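Local coordinates for sister chromatid cohesion protein (Chaetomium thermophilum, PDB 5T8V) that probably acts as a cohesin loader that associates with chromatin, this chain being its helical-repeat C-terminal part, at residues L428-V439 with M451-M459. Residues are numbered along the deposited sequence; the frame is centred on the assembly and turned at random.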
# COMPACT_ATOMS: atom_id res chain seq x y z
N LEU A 428 -21.53 7.25 -14.99
CA LEU A 428 -20.52 6.59 -14.18
C LEU A 428 -20.38 5.12 -14.54
O LEU A 428 -19.28 4.57 -14.47
CB LEU A 428 -20.87 6.73 -12.70
CG LEU A 428 -20.72 8.14 -12.11
CD1 LEU A 428 -21.41 8.21 -10.75
CD2 LEU A 428 -19.25 8.51 -11.97
N ARG A 429 -21.48 4.47 -14.93
CA ARG A 429 -21.42 3.07 -15.32
C ARG A 429 -20.57 2.89 -16.57
O ARG A 429 -19.65 2.06 -16.60
CB ARG A 429 -22.83 2.52 -15.55
CG ARG A 429 -22.88 1.03 -15.88
CD ARG A 429 -24.04 0.71 -16.80
NE ARG A 429 -25.32 1.13 -16.25
CZ ARG A 429 -26.47 1.10 -16.92
NH1 ARG A 429 -26.50 0.68 -18.18
NH2 ARG A 429 -27.59 1.51 -16.33
N LEU A 430 -20.86 3.66 -17.62
CA LEU A 430 -20.09 3.53 -18.85
C LEU A 430 -18.64 3.94 -18.63
O LEU A 430 -17.72 3.30 -19.16
CB LEU A 430 -20.73 4.36 -19.96
CG LEU A 430 -22.18 3.98 -20.28
CD1 LEU A 430 -22.73 4.89 -21.36
CD2 LEU A 430 -22.29 2.53 -20.71
N LEU A 431 -18.41 5.00 -17.86
CA LEU A 431 -17.05 5.39 -17.54
C LEU A 431 -16.31 4.26 -16.85
O LEU A 431 -15.16 3.95 -17.19
CB LEU A 431 -17.06 6.65 -16.68
CG LEU A 431 -15.83 7.56 -16.77
CD1 LEU A 431 -16.16 8.95 -16.26
CD2 LEU A 431 -14.67 6.98 -15.99
N MET A 432 -16.96 3.61 -15.88
CA MET A 432 -16.33 2.51 -15.15
C MET A 432 -16.00 1.35 -16.08
O MET A 432 -14.88 0.83 -16.08
CB MET A 432 -17.24 2.07 -14.01
CG MET A 432 -16.74 0.84 -13.26
SD MET A 432 -17.27 -0.71 -14.01
CE MET A 432 -19.03 -0.68 -13.66
N LEU A 433 -16.98 0.92 -16.89
CA LEU A 433 -16.72 -0.14 -17.85
C LEU A 433 -15.52 0.20 -18.73
O LEU A 433 -14.68 -0.66 -19.02
CB LEU A 433 -17.95 -0.39 -18.71
CG LEU A 433 -19.21 -0.88 -17.98
CD1 LEU A 433 -20.38 -0.95 -18.95
CD2 LEU A 433 -18.97 -2.23 -17.32
N MET A 434 -15.42 1.46 -19.15
CA MET A 434 -14.33 1.87 -20.02
C MET A 434 -12.99 1.80 -19.29
O MET A 434 -11.98 1.36 -19.87
CB MET A 434 -14.58 3.27 -20.55
CG MET A 434 -13.57 3.73 -21.58
SD MET A 434 -14.14 5.14 -22.53
CE MET A 434 -15.47 4.39 -23.48
N MET A 435 -12.95 2.23 -18.03
CA MET A 435 -11.68 2.20 -17.29
C MET A 435 -11.25 0.77 -16.99
O MET A 435 -10.07 0.43 -17.16
CB MET A 435 -11.80 3.01 -16.00
CG MET A 435 -12.10 4.48 -16.24
SD MET A 435 -10.91 5.27 -17.35
CE MET A 435 -11.92 6.55 -18.07
N VAL A 436 -12.17 -0.08 -16.55
CA VAL A 436 -11.85 -1.49 -16.38
C VAL A 436 -11.29 -2.05 -17.68
O VAL A 436 -10.27 -2.75 -17.69
CB VAL A 436 -13.09 -2.28 -15.92
CG1 VAL A 436 -12.80 -3.77 -15.88
CG2 VAL A 436 -13.53 -1.80 -14.54
N GLY A 437 -11.95 -1.74 -18.80
CA GLY A 437 -11.44 -2.18 -20.09
C GLY A 437 -10.02 -1.73 -20.34
O GLY A 437 -9.17 -2.52 -20.78
N LEU A 438 -9.72 -0.46 -20.05
CA LEU A 438 -8.37 0.05 -20.28
C LEU A 438 -7.35 -0.66 -19.40
O LEU A 438 -6.22 -0.91 -19.83
CB LEU A 438 -8.33 1.56 -20.04
CG LEU A 438 -8.99 2.47 -21.08
CD1 LEU A 438 -8.92 3.93 -20.65
CD2 LEU A 438 -8.36 2.30 -22.46
N VAL A 439 -7.74 -0.99 -18.17
CA VAL A 439 -6.80 -1.65 -17.26
C VAL A 439 -6.59 -3.11 -17.66
O VAL A 439 -5.52 -3.67 -17.40
CB VAL A 439 -7.29 -1.52 -15.81
CG1 VAL A 439 -6.40 -2.31 -14.85
CG2 VAL A 439 -7.33 -0.07 -15.39
N MET A 451 -4.59 6.69 -15.31
CA MET A 451 -5.86 7.40 -15.21
C MET A 451 -6.98 6.45 -14.80
O MET A 451 -7.76 6.74 -13.89
CB MET A 451 -6.19 8.07 -16.54
CG MET A 451 -7.38 9.01 -16.47
SD MET A 451 -7.95 9.56 -18.09
CE MET A 451 -8.65 8.04 -18.73
N ALA A 452 -7.05 5.29 -15.45
CA ALA A 452 -8.13 4.34 -15.19
C ALA A 452 -8.13 3.89 -13.74
O ALA A 452 -9.18 3.83 -13.09
CB ALA A 452 -8.00 3.14 -16.13
N LEU A 453 -6.95 3.55 -13.20
CA LEU A 453 -6.87 3.18 -11.79
C LEU A 453 -7.26 4.35 -10.89
O LEU A 453 -8.02 4.18 -9.94
CB LEU A 453 -5.45 2.70 -11.47
CG LEU A 453 -5.00 1.42 -12.16
CD1 LEU A 453 -3.50 1.23 -12.02
CD2 LEU A 453 -5.74 0.21 -11.60
N GLU A 454 -6.75 5.54 -11.20
CA GLU A 454 -7.03 6.70 -10.36
C GLU A 454 -8.52 6.99 -10.28
O GLU A 454 -9.03 7.39 -9.23
CB GLU A 454 -6.26 7.91 -10.89
CG GLU A 454 -6.54 9.21 -10.15
CD GLU A 454 -5.46 10.25 -10.38
OE1 GLU A 454 -4.55 10.00 -11.20
OE2 GLU A 454 -5.52 11.33 -9.75
N LEU A 455 -9.24 6.81 -11.39
CA LEU A 455 -10.68 7.06 -11.38
C LEU A 455 -11.45 5.90 -10.77
O LEU A 455 -12.40 6.12 -10.01
CB LEU A 455 -11.18 7.34 -12.80
CG LEU A 455 -10.82 8.69 -13.43
CD1 LEU A 455 -11.53 8.83 -14.77
CD2 LEU A 455 -11.15 9.87 -12.53
N LEU A 456 -11.08 4.67 -11.11
CA LEU A 456 -11.69 3.51 -10.47
C LEU A 456 -11.59 3.61 -8.95
O LEU A 456 -12.46 3.10 -8.24
CB LEU A 456 -11.03 2.22 -10.97
CG LEU A 456 -11.40 1.78 -12.39
CD1 LEU A 456 -10.48 0.66 -12.86
CD2 LEU A 456 -12.85 1.33 -12.46
N GLY A 457 -10.55 4.27 -8.45
CA GLY A 457 -10.45 4.52 -7.03
C GLY A 457 -11.56 5.41 -6.50
O GLY A 457 -12.27 5.04 -5.56
N THR A 458 -11.73 6.59 -7.10
CA THR A 458 -12.76 7.51 -6.63
C THR A 458 -14.14 6.89 -6.77
O THR A 458 -14.99 7.04 -5.88
CB THR A 458 -12.69 8.84 -7.40
OG1 THR A 458 -12.97 8.60 -8.79
CG2 THR A 458 -11.32 9.47 -7.28
N MET A 459 -14.40 6.18 -7.87
CA MET A 459 -15.68 5.51 -8.03
C MET A 459 -15.88 4.45 -6.96
O MET A 459 -16.97 4.34 -6.37
CB MET A 459 -15.78 4.89 -9.43
CG MET A 459 -16.01 5.92 -10.54
SD MET A 459 -16.25 5.20 -12.19
CE MET A 459 -14.61 4.61 -12.53
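Met435 and Leu456 interlock at the centre of an apolar helix-helix contact in which helix 423-440 packs, roughly antiparallel, against helix 446-474, the next along the chain. The two segments run at 139° to each other, their axes approaching to 8.7 Å, and no hydrogen bond links them; apolar side chains make the contact, with knobs-into-holes packing in both directions. Met435 enters a hole formed by Met451, Ala452, Leu455 and Leu456. Its chain bends at chi2 (-54°), which lays SD over Ala452, 3.6 Å from the CA of that residue, and the methyl CE goes on from there to Met451 CE at 3.7 Å and the CD1 of Leu455. An alanine in place of Met435 would probably open a gap over Ala452 and deprive the methyl end of Met451 of one of its neighbours. In return Leu456 sits among Met432, Met435, Val436 and Val439, its CD2 lying 3.8 Å from Val436 CG2. Antiparallel helices stacked side by side build the long solenoid of HEAT-repeat proteins, the class to which this cohesin-loader fragment belongs. Here Met435 also touches Val387 of helix 357-391, and Met451 touches Leu405 of helix 402-414, whereas Val436 and Leu456 meet Ile613 of helix 610-619. The small Ala452 permits the nearest backbone approach, 4.6 Å from its CA to that of Met435, and Val439 CG2 packs on its CB. Toward the other end the helices part, and the longer Met459 spans the distance: its bend at chi3 (-70°) turns CE over Met432, 3.8 Å from the Met432 CA, while the side chains of Leu431 and Leu455 cross at about a right angle, CD2 of the one against CD1 of the other.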